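Long-range contacts in glycosyl hydrolase (Bacteroides ovatus, PDB 3QC2), which belongs to the glycosyl hydrolases and probably folds as a five-bladed beta-propeller, its precise role not being established: residues S237-Y242 and R301-F306; P305-M310 and G322-E327; V145-V150 and F174-C179. One frame throughout, in Å; residues are numbered along the deposited sequence.

Along the chain contact 3 closes first, then contact 1 opens and contact 2 follows it, sharing P305 and F306. Contact 3 joins a strand of the four-stranded sheet 120-128, 134-141, 146-153, 160-164 to the loop that leads into strand 182-189. Contacts 1 and 2, about 13 Å apart between centres, meet on the run that leaves strand 298-301, where 301-306 and 305-310 overlap; their other halves are the loop before strand 247-257 and the start of strand 324-332. Contact 3 is about 26 Å from either, centre to centre, and opposite contact 2 across the middle of the chain. In a probable five-bladed beta-propeller, they tie connecting loops to each other and to blade strands.

Contact 1. Residues S237-Y242 and R301-F306; sequences SPRDGY and RLDEPF
The carbonyl oxygen S237 O is held by both terminal nitrogens of R301, with R301 NH1 and R301 NH2 each 2.9 Å from it. It lies close to the guanidinium plane, off its end; NH2 lies almost in line with the C=O bond, beyond the oxygen, whereas NH1 approaches from above the carbonyl plane. R301 reaches this point with its chain turned out of full extension about the CG-CD bond (chi3 147°). R239, extended from CG to NE, runs past it in the opposite direction, and the two guanidinium groups stack with planes 1° apart and centres 4.1 Å apart. The pairing of two cations is probably eased by D244, whose carboxylate takes R239 NE through one oxygen and R301 NH1 through the other.

R239 also donates to the segment 301-306. Its NH2 bonds to L302 O at 2.8 Å, near the guanidinium plane, and its NH1 forms a salt bridge to D303 OD1 at 3.2 Å, meeting the anti side of the carboxylate somewhat out of its plane. R301 CD covers one face of the R239 guanidinium, while Y242 CD2 lies over the centre of the opposite face. The edge of the tyrosine ring in turn meets the D303 backbone, Y242 CD2 lying 3.4 Å from D303 O. A type II beta turn from R239 to Y242, with positive phi at G241, brings arginine and tyrosine together.

The result is a parallel-stacked arginine pair joining two surface loops: one enters strand 247-257 and the other leaves strand 298-301, the first and last strands of a four-stranded antiparallel blade in what is probably a beta-propeller.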
loop_
_atom_site.group_PDB
_atom_site.type_symbol
_atom_site.label_atom_id
_atom_site.label_comp_id
_atom_site.label_asym_id
_atom_site.label_seq_id
_atom_site.Cartn_x
_atom_site.Cartn_y
_atom_site.Cartn_z
ATOM N N SER A 237 -10.362 13.325 -6.379
ATOM C CA SER A 237 -11.159 12.187 -6.790
ATOM C C SER A 237 -10.810 11.663 -8.178
ATOM O O SER A 237 -10.050 12.297 -8.922
ATOM C CB SER A 237 -12.639 12.617 -6.789
ATOM O OG SER A 237 -13.082 12.975 -5.490
ATOM N N PRO A 238 -11.347 10.476 -8.526
ATOM C CA PRO A 238 -11.191 9.965 -9.858
ATOM C C PRO A 238 -11.733 10.988 -10.873
ATOM O O PRO A 238 -12.680 11.722 -10.555
ATOM C CB PRO A 238 -12.063 8.703 -9.851
ATOM C CG PRO A 238 -12.019 8.238 -8.480
ATOM C CD PRO A 238 -11.912 9.455 -7.616
ATOM N N ARG A 239 -11.159 11.005 -12.069
ATOM C CA ARG A 239 -11.523 11.979 -13.115
ATOM C C ARG A 239 -11.783 11.296 -14.458
ATOM O O ARG A 239 -11.097 10.358 -14.809
ATOM C CB ARG A 239 -10.390 12.989 -13.284
ATOM C CG ARG A 239 -9.021 12.325 -13.401
ATOM C CD ARG A 239 -7.889 13.261 -13.654
ATOM N NE ARG A 239 -6.637 12.502 -13.589
ATOM C CZ ARG A 239 -5.423 12.990 -13.789
ATOM N NH1 ARG A 239 -5.237 14.276 -14.105
ATOM N NH2 ARG A 239 -4.378 12.172 -13.696
ATOM N N ASP A 240 -12.772 11.791 -15.197
ATOM C CA ASP A 240 -13.106 11.251 -16.505
ATOM C C ASP A 240 -11.930 11.372 -17.502
ATOM O O ASP A 240 -11.200 12.347 -17.488
ATOM C CB ASP A 240 -14.311 12.007 -17.121
ATOM C CG ASP A 240 -15.625 11.812 -16.341
ATOM O OD1 ASP A 240 -15.687 10.976 -15.415
ATOM O OD2 ASP A 240 -16.615 12.521 -16.679
ATOM N N GLY A 241 -11.780 10.374 -18.359
ATOM C CA GLY A 241 -10.783 10.400 -19.440
ATOM C C GLY A 241 -9.335 10.148 -19.087
ATOM O O GLY A 241 -8.465 10.327 -19.927
ATOM N N TYR A 242 -9.073 9.732 -17.853
ATOM C CA TYR A 242 -7.701 9.438 -17.396
ATOM C C TYR A 242 -7.621 8.041 -16.787
ATOM O O TYR A 242 -8.649 7.394 -16.539
ATOM C CB TYR A 242 -7.246 10.474 -16.374
ATOM C CG TYR A 242 -7.038 11.839 -16.936
ATOM C CD1 TYR A 242 -8.101 12.712 -17.094
ATOM C CD2 TYR A 242 -5.771 12.275 -17.292
ATOM C CE1 TYR A 242 -7.910 13.988 -17.610
ATOM C CE2 TYR A 242 -5.564 13.531 -17.809
ATOM C CZ TYR A 242 -6.634 14.385 -17.970
ATOM O OH TYR A 242 -6.427 15.625 -18.479
ATOM N N ARG A 301 -1.430 16.496 -9.947
ATOM C CA ARG A 301 -1.153 15.059 -10.082
ATOM C C ARG A 301 -0.649 14.793 -11.490
ATOM O O ARG A 301 -0.815 15.633 -12.383
ATOM C CB ARG A 301 -2.375 14.182 -9.776
ATOM C CG ARG A 301 -3.624 14.505 -10.585
ATOM C CD ARG A 301 -4.748 13.509 -10.296
ATOM N NE ARG A 301 -6.059 14.152 -10.372
ATOM C CZ ARG A 301 -7.226 13.551 -10.124
ATOM N NH1 ARG A 301 -7.282 12.257 -9.836
ATOM N NH2 ARG A 301 -8.342 14.248 -10.188
ATOM N N LEU A 302 -0.023 13.630 -11.683
ATOM C CA LEU A 302 0.489 13.249 -12.973
ATOM C C LEU A 302 -0.693 12.900 -13.870
ATOM O O LEU A 302 -1.629 12.237 -13.434
ATOM C CB LEU A 302 1.427 12.045 -12.860
ATOM C CG LEU A 302 2.665 12.192 -11.977
ATOM C CD1 LEU A 302 3.415 10.890 -11.924
ATOM C CD2 LEU A 302 3.588 13.327 -12.469
ATOM N N ASP A 303 -0.654 13.375 -15.101
ATOM C CA ASP A 303 -1.701 13.095 -16.082
ATOM C C ASP A 303 -1.567 11.697 -16.694
ATOM O O ASP A 303 -2.510 11.179 -17.247
ATOM C CB ASP A 303 -1.687 14.165 -17.189
ATOM C CG ASP A 303 -2.115 15.543 -16.678
ATOM O OD1 ASP A 303 -2.812 15.624 -15.606
ATOM O OD2 ASP A 303 -1.764 16.542 -17.333
ATOM N N GLU A 304 -0.377 11.113 -16.586
ATOM C CA GLU A 304 -0.087 9.776 -17.103
ATOM C C GLU A 304 0.517 8.964 -15.959
ATOM O O GLU A 304 1.238 9.506 -15.156
ATOM C CB GLU A 304 0.937 9.866 -18.239
ATOM C CG GLU A 304 0.535 10.776 -19.387
ATOM C CD GLU A 304 -0.633 10.231 -20.200
ATOM O OE1 GLU A 304 -0.994 9.049 -20.022
ATOM O OE2 GLU A 304 -1.183 10.983 -21.028
ATOM N N PRO A 305 0.223 7.663 -15.894
ATOM C CA PRO A 305 0.821 6.876 -14.835
ATOM C C PRO A 305 2.349 6.774 -15.046
ATOM O O PRO A 305 2.812 6.712 -16.188
ATOM C CB PRO A 305 0.140 5.520 -14.985
ATOM C CG PRO A 305 -0.191 5.436 -16.411
ATOM C CD PRO A 305 -0.532 6.828 -16.837
ATOM N N PHE A 306 3.111 6.802 -13.954
ATOM C CA PHE A 306 4.597 6.737 -14.027
ATOM C C PHE A 306 5.088 5.313 -14.027
ATOM O O PHE A 306 6.223 5.058 -14.387
ATOM C CB PHE A 306 5.240 7.489 -12.854
ATOM C CG PHE A 306 5.148 6.764 -11.536
ATOM C CD1 PHE A 306 4.033 6.935 -10.693
ATOM C CD2 PHE A 306 6.184 5.920 -11.117
ATOM C CE1 PHE A 306 3.949 6.263 -9.458
ATOM C CE2 PHE A 306 6.106 5.248 -9.896
ATOM C CZ PHE A 306 4.976 5.421 -9.058
#

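Contact 2. Residues P305-M310 and G322-E327; sequences PFFRPM and GTVFIE
Apolar packing carries the whole contact between P305-M310 and G322-E327, and no hydrogen bond crosses it. V324 CG2 is the methyl touched from most directions: F307 CD2 reaches it at 4.0 Å, P309 CD at 3.9 Å, and the backbone R308 CA also rests against it. With V324 CG1 anti to the carbonyl carbon (chi1 -66°), CG2 falls between the backbone N and the carbonyl carbon and meets the loop. F307 and V324 cross at about a right angle. Further along, F306 and I326 come from opposite directions, and I326 CD1 meets the edge of the phenylalanine ring, 3.9 Å from F306 CZ. One face of that ring is covered towards its rim by F307 CB.

Ring-on-backbone packing makes the other end. P309 CG sits 3.3 Å from T323 N and about as near to G322 C, and the bare CA of G322 lets the proline ring come up against the peptide.

Polar groups turn to other partners: R308 NH2 binds P362 O, its guanidinium face carries the selenium of M310, and T323 OG1 accepts from Y283 N.

Around this packing, L338 and Y340 touch I326, and Y340 meets F307 edge-to-face. The loop is backbone-bonded at F306 and F307 to A285 of strand 283-290, and its rings pack on strand 324-332, outermost of a three-stranded sheet, and on its neighbour 335-342.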
loop_
_atom_site.group_PDB
_atom_site.type_symbol
_atom_site.label_atom_id
_atom_site.label_comp_id
_atom_site.label_asym_id
_atom_site.label_seq_id
_atom_site.Cartn_x
_atom_site.Cartn_y
_atom_site.Cartn_z
ATOM N N PRO A 305 0.223 7.663 -15.894
ATOM C CA PRO A 305 0.821 6.876 -14.835
ATOM C C PRO A 305 2.349 6.774 -15.046
ATOM O O PRO A 305 2.812 6.712 -16.188
ATOM C CB PRO A 305 0.140 5.520 -14.985
ATOM C CG PRO A 305 -0.191 5.436 -16.411
ATOM C CD PRO A 305 -0.532 6.828 -16.837
ATOM N N PHE A 306 3.111 6.802 -13.954
ATOM C CA PHE A 306 4.597 6.737 -14.027
ATOM C C PHE A 306 5.088 5.313 -14.027
ATOM O O PHE A 306 6.223 5.058 -14.387
ATOM C CB PHE A 306 5.240 7.489 -12.854
ATOM C CG PHE A 306 5.148 6.764 -11.536
ATOM C CD1 PHE A 306 4.033 6.935 -10.693
ATOM C CD2 PHE A 306 6.184 5.920 -11.117
ATOM C CE1 PHE A 306 3.949 6.263 -9.458
ATOM C CE2 PHE A 306 6.106 5.248 -9.896
ATOM C CZ PHE A 306 4.976 5.421 -9.058
ATOM N N PHE A 307 4.224 4.387 -13.592
ATOM C CA PHE A 307 4.551 2.968 -13.517
ATOM C C PHE A 307 3.292 2.169 -13.849
ATOM O O PHE A 307 2.241 2.398 -13.265
ATOM C CB PHE A 307 5.050 2.631 -12.105
ATOM C CG PHE A 307 5.710 1.290 -11.991
ATOM C CD1 PHE A 307 7.051 1.132 -12.347
ATOM C CD2 PHE A 307 5.018 0.194 -11.500
ATOM C CE1 PHE A 307 7.694 -0.121 -12.232
ATOM C CE2 PHE A 307 5.655 -1.061 -11.383
ATOM C CZ PHE A 307 7.014 -1.197 -11.756
ATOM N N ARG A 308 3.408 1.240 -14.801
ATOM C CA ARG A 308 2.266 0.406 -15.234
ATOM C C ARG A 308 2.749 -0.985 -15.643
ATOM O O ARG A 308 3.960 -1.212 -15.737
ATOM C CB ARG A 308 1.537 1.079 -16.393
ATOM C CG ARG A 308 2.358 1.233 -17.668
ATOM C CD ARG A 308 1.581 2.019 -18.695
ATOM N NE ARG A 308 2.305 2.185 -19.947
ATOM C CZ ARG A 308 2.296 1.310 -20.960
ATOM N NH1 ARG A 308 1.604 0.156 -20.886
ATOM N NH2 ARG A 308 2.997 1.577 -22.058
ATOM N N PRO A 309 1.804 -1.934 -15.875
ATOM C CA PRO A 309 2.208 -3.281 -16.296
ATOM C C PRO A 309 2.966 -3.269 -17.600
ATOM O O PRO A 309 2.462 -2.759 -18.598
ATOM C CB PRO A 309 0.869 -4.015 -16.451
ATOM C CG PRO A 309 -0.031 -3.330 -15.517
ATOM C CD PRO A 309 0.373 -1.882 -15.540
HETATM N N MSE A 310 4.185 -3.813 -17.583
HETATM C CA MSE A 310 5.049 -3.876 -18.785
HETATM C C MSE A 310 5.564 -5.279 -19.072
HETATM O O MSE A 310 5.643 -5.684 -20.221
HETATM C CB MSE A 310 6.265 -2.960 -18.613
HETATM C CG MSE A 310 5.952 -1.475 -18.476
HETATM SE SE MSE A 310 5.192 -0.696 -20.068
HETATM C CE MSE A 310 6.632 -1.128 -21.339
ATOM N N GLY A 322 -2.154 -7.373 -17.594
ATOM C CA GLY A 322 -1.567 -7.088 -16.303
ATOM C C GLY A 322 -2.175 -5.986 -15.468
ATOM O O GLY A 322 -3.043 -5.231 -15.921
ATOM N N THR A 323 -1.698 -5.912 -14.220
ATOM C CA THR A 323 -2.116 -4.897 -13.273
ATOM C C THR A 323 -1.029 -4.790 -12.139
ATOM O O THR A 323 -0.460 -5.814 -11.719
ATOM C CB THR A 323 -3.542 -5.206 -12.713
ATOM O OG1 THR A 323 -3.994 -4.131 -11.902
ATOM C CG2 THR A 323 -3.548 -6.455 -11.913
ATOM N N VAL A 324 -0.709 -3.557 -11.710
ATOM C CA VAL A 324 0.280 -3.335 -10.626
ATOM C C VAL A 324 -0.316 -2.456 -9.527
ATOM O O VAL A 324 -1.024 -1.507 -9.812
ATOM C CB VAL A 324 1.618 -2.710 -11.133
ATOM C CG1 VAL A 324 2.344 -3.681 -12.041
ATOM C CG2 VAL A 324 1.381 -1.372 -11.827
ATOM N N PHE A 325 -0.017 -2.787 -8.275
ATOM C CA PHE A 325 -0.548 -2.057 -7.122
ATOM C C PHE A 325 0.607 -1.693 -6.164
ATOM O O PHE A 325 1.092 -2.552 -5.415
ATOM C CB PHE A 325 -1.600 -2.927 -6.435
ATOM C CG PHE A 325 -2.403 -2.216 -5.399
ATOM C CD1 PHE A 325 -3.474 -1.421 -5.770
ATOM C CD2 PHE A 325 -2.117 -2.359 -4.065
ATOM C CE1 PHE A 325 -4.245 -0.762 -4.819
ATOM C CE2 PHE A 325 -2.879 -1.707 -3.106
ATOM C CZ PHE A 325 -3.948 -0.904 -3.489
ATOM N N ILE A 326 1.059 -0.422 -6.216
ATOM C CA ILE A 326 2.189 0.035 -5.371
ATOM C C ILE A 326 1.740 0.207 -3.937
ATOM O O ILE A 326 0.633 0.695 -3.672
ATOM C CB ILE A 326 2.904 1.324 -5.915
ATOM C CG1 ILE A 326 1.969 2.537 -5.960
ATOM C CG2 ILE A 326 3.481 1.065 -7.294
ATOM C CD1 ILE A 326 2.689 3.854 -6.329
ATOM N N GLU A 327 2.597 -0.201 -3.005
ATOM C CA GLU A 327 2.220 -0.198 -1.590
ATOM C C GLU A 327 3.389 -0.109 -0.587
ATOM O O GLU A 327 3.190 0.358 0.553
ATOM C CB GLU A 327 1.396 -1.460 -1.338
ATOM C CG GLU A 327 0.704 -1.558 -0.005
ATOM C CD GLU A 327 -0.311 -2.720 0.021
ATOM O OE1 GLU A 327 -0.822 -3.087 -1.042
ATOM O OE2 GLU A 327 -0.592 -3.242 1.098
#

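Contact 3. Residues V145-V150 and F174-C179; sequences VPRLAV and FFNLGC
The backbones of V145-V150 and F174-C179 come together where P146 lies beside G178 and R147 beside C179, and C179 N donates to P146 O at 2.7 Å from above the carbonyl plane. The same oxygen takes a CA-H...O contact from G178 CA at 3.2 Å.

R147 supplies most of the side-chain grip. Its NE points straight at F175 O, 2.8 Å away with an angle of 166° at the hydrogen, and its NH2 reaches N176 OD1 at 3.1 Å. Both acceptors lie at the edge of the guanidinium, near its plane, while V145 CG1 sits over one face. The chain is extended as far as NE, and chi4 (83°) turns the planar end so that both N-H groups face the loop.

Those acceptors belong to a type I beta turn from F174 to L177, closed by L177 N to F174 O. The turn lies in the loop between helix 169-172 and strand 182-189, so the contact joins this linker to strand 146-153, third of four in an antiparallel sheet of the probable beta-propeller. F175 CE1 approaches R147 NH2 obliquely at 4.1 Å.

At the other end, C179 SG accepts from L148 N at 3.4 Å, nearly straight, and touches L148 CB at 3.8 Å. W206 of strand 201-206 packs against L148, L177 and C179.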
loop_
_atom_site.group_PDB
_atom_site.type_symbol
_atom_site.label_atom_id
_atom_site.label_comp_id
_atom_site.label_asym_id
_atom_site.label_seq_id
_atom_site.Cartn_x
_atom_site.Cartn_y
_atom_site.Cartn_z
ATOM N N VAL A 145 -17.776 -5.897 6.049
ATOM C CA VAL A 145 -17.264 -4.526 6.015
ATOM C C VAL A 145 -15.728 -4.489 6.046
ATOM O O VAL A 145 -15.105 -5.170 6.851
ATOM C CB VAL A 145 -17.787 -3.697 7.215
ATOM C CG1 VAL A 145 -17.267 -2.255 7.141
ATOM C CG2 VAL A 145 -19.342 -3.725 7.275
ATOM N N PRO A 146 -15.117 -3.710 5.147
ATOM C CA PRO A 146 -13.669 -3.551 5.188
ATOM C C PRO A 146 -13.339 -2.344 6.063
ATOM O O PRO A 146 -13.940 -1.300 5.901
ATOM C CB PRO A 146 -13.305 -3.292 3.733
ATOM C CG PRO A 146 -14.505 -2.582 3.164
ATOM C CD PRO A 146 -15.714 -3.017 3.987
ATOM N N ARG A 147 -12.413 -2.502 7.002
ATOM C CA ARG A 147 -12.051 -1.417 7.909
ATOM C C ARG A 147 -10.554 -1.170 7.947
ATOM O O ARG A 147 -9.765 -2.106 7.995
ATOM C CB ARG A 147 -12.536 -1.723 9.330
ATOM C CG ARG A 147 -14.035 -1.681 9.519
ATOM C CD ARG A 147 -14.381 -1.900 10.983
ATOM N NE ARG A 147 -15.814 -1.787 11.270
ATOM C CZ ARG A 147 -16.712 -2.771 11.102
ATOM N NH1 ARG A 147 -16.349 -3.959 10.610
ATOM N NH2 ARG A 147 -17.981 -2.555 11.406
ATOM N N LEU A 148 -10.173 0.106 7.921
ATOM C CA LEU A 148 -8.779 0.489 8.045
ATOM C C LEU A 148 -8.468 0.383 9.517
ATOM O O LEU A 148 -9.139 1.022 10.355
ATOM C CB LEU A 148 -8.554 1.905 7.540
ATOM C CG LEU A 148 -7.125 2.431 7.655
ATOM C CD1 LEU A 148 -6.094 1.491 6.948
ATOM C CD2 LEU A 148 -7.032 3.874 7.128
ATOM N N ALA A 149 -7.476 -0.440 9.846
ATOM C CA ALA A 149 -7.111 -0.702 11.241
ATOM C C ALA A 149 -5.639 -0.472 11.492
ATOM O O ALA A 149 -4.852 -0.350 10.557
ATOM C CB ALA A 149 -7.495 -2.138 11.628
ATOM N N VAL A 150 -5.276 -0.448 12.772
ATOM C CA VAL A 150 -3.922 -0.190 13.190
ATOM C C VAL A 150 -3.316 -1.332 14.001
ATOM O O VAL A 150 -4.000 -1.980 14.805
ATOM C CB VAL A 150 -3.860 1.109 14.051
ATOM C CG1 VAL A 150 -2.404 1.468 14.375
ATOM C CG2 VAL A 150 -4.541 2.260 13.321
ATOM N N PHE A 174 -17.865 6.840 12.874
ATOM C CA PHE A 174 -17.316 6.123 11.713
ATOM C C PHE A 174 -16.853 4.687 11.992
ATOM O O PHE A 174 -16.111 4.122 11.196
ATOM C CB PHE A 174 -16.146 6.920 11.114
ATOM C CG PHE A 174 -16.539 8.253 10.573
ATOM C CD1 PHE A 174 -17.154 8.354 9.324
ATOM C CD2 PHE A 174 -16.277 9.420 11.289
ATOM C CE1 PHE A 174 -17.521 9.598 8.803
ATOM C CE2 PHE A 174 -16.636 10.666 10.775
ATOM C CZ PHE A 174 -17.264 10.755 9.528
ATOM N N PHE A 175 -17.302 4.087 13.094
ATOM C CA PHE A 175 -16.891 2.709 13.422
ATOM C C PHE A 175 -17.264 1.725 12.290
ATOM O O PHE A 175 -16.474 0.842 11.948
ATOM C CB PHE A 175 -17.496 2.238 14.756
ATOM C CG PHE A 175 -16.940 0.918 15.240
ATOM C CD1 PHE A 175 -17.518 -0.283 14.851
ATOM C CD2 PHE A 175 -15.829 0.883 16.074
ATOM C CE1 PHE A 175 -16.993 -1.507 15.292
ATOM C CE2 PHE A 175 -15.299 -0.337 16.522
ATOM C CZ PHE A 175 -15.885 -1.528 16.128
ATOM N N ASN A 176 -18.465 1.896 11.723
ATOM C CA ASN A 176 -18.957 1.036 10.624
ATOM C C ASN A 176 -18.568 1.530 9.226
ATOM O O ASN A 176 -19.037 0.992 8.224
ATOM C CB ASN A 176 -20.488 0.888 10.716
ATOM C CG ASN A 176 -20.934 0.160 11.987
ATOM O OD1 ASN A 176 -20.210 -0.684 12.524
ATOM N ND2 ASN A 176 -22.133 0.475 12.459
ATOM N N LEU A 177 -17.703 2.535 9.154
ATOM C CA LEU A 177 -17.276 3.075 7.867
ATOM C C LEU A 177 -16.429 2.062 7.089
ATOM O O LEU A 177 -15.418 1.570 7.595
ATOM C CB LEU A 177 -16.465 4.363 8.063
ATOM C CG LEU A 177 -15.934 5.030 6.792
ATOM C CD1 LEU A 177 -17.087 5.558 5.921
ATOM C CD2 LEU A 177 -14.964 6.141 7.148
ATOM N N GLY A 178 -16.856 1.757 5.861
ATOM C CA GLY A 178 -16.109 0.876 4.989
ATOM C C GLY A 178 -14.908 1.654 4.483
ATOM O O GLY A 178 -15.071 2.683 3.833
ATOM N N CYS A 179 -13.701 1.188 4.789
ATOM C CA CYS A 179 -12.501 1.917 4.381
ATOM C C CYS A 179 -11.269 1.051 4.334
ATOM O O CYS A 179 -11.240 -0.050 4.883
ATOM C CB CYS A 179 -12.268 3.108 5.333
ATOM S SG CYS A 179 -12.211 2.647 7.110
#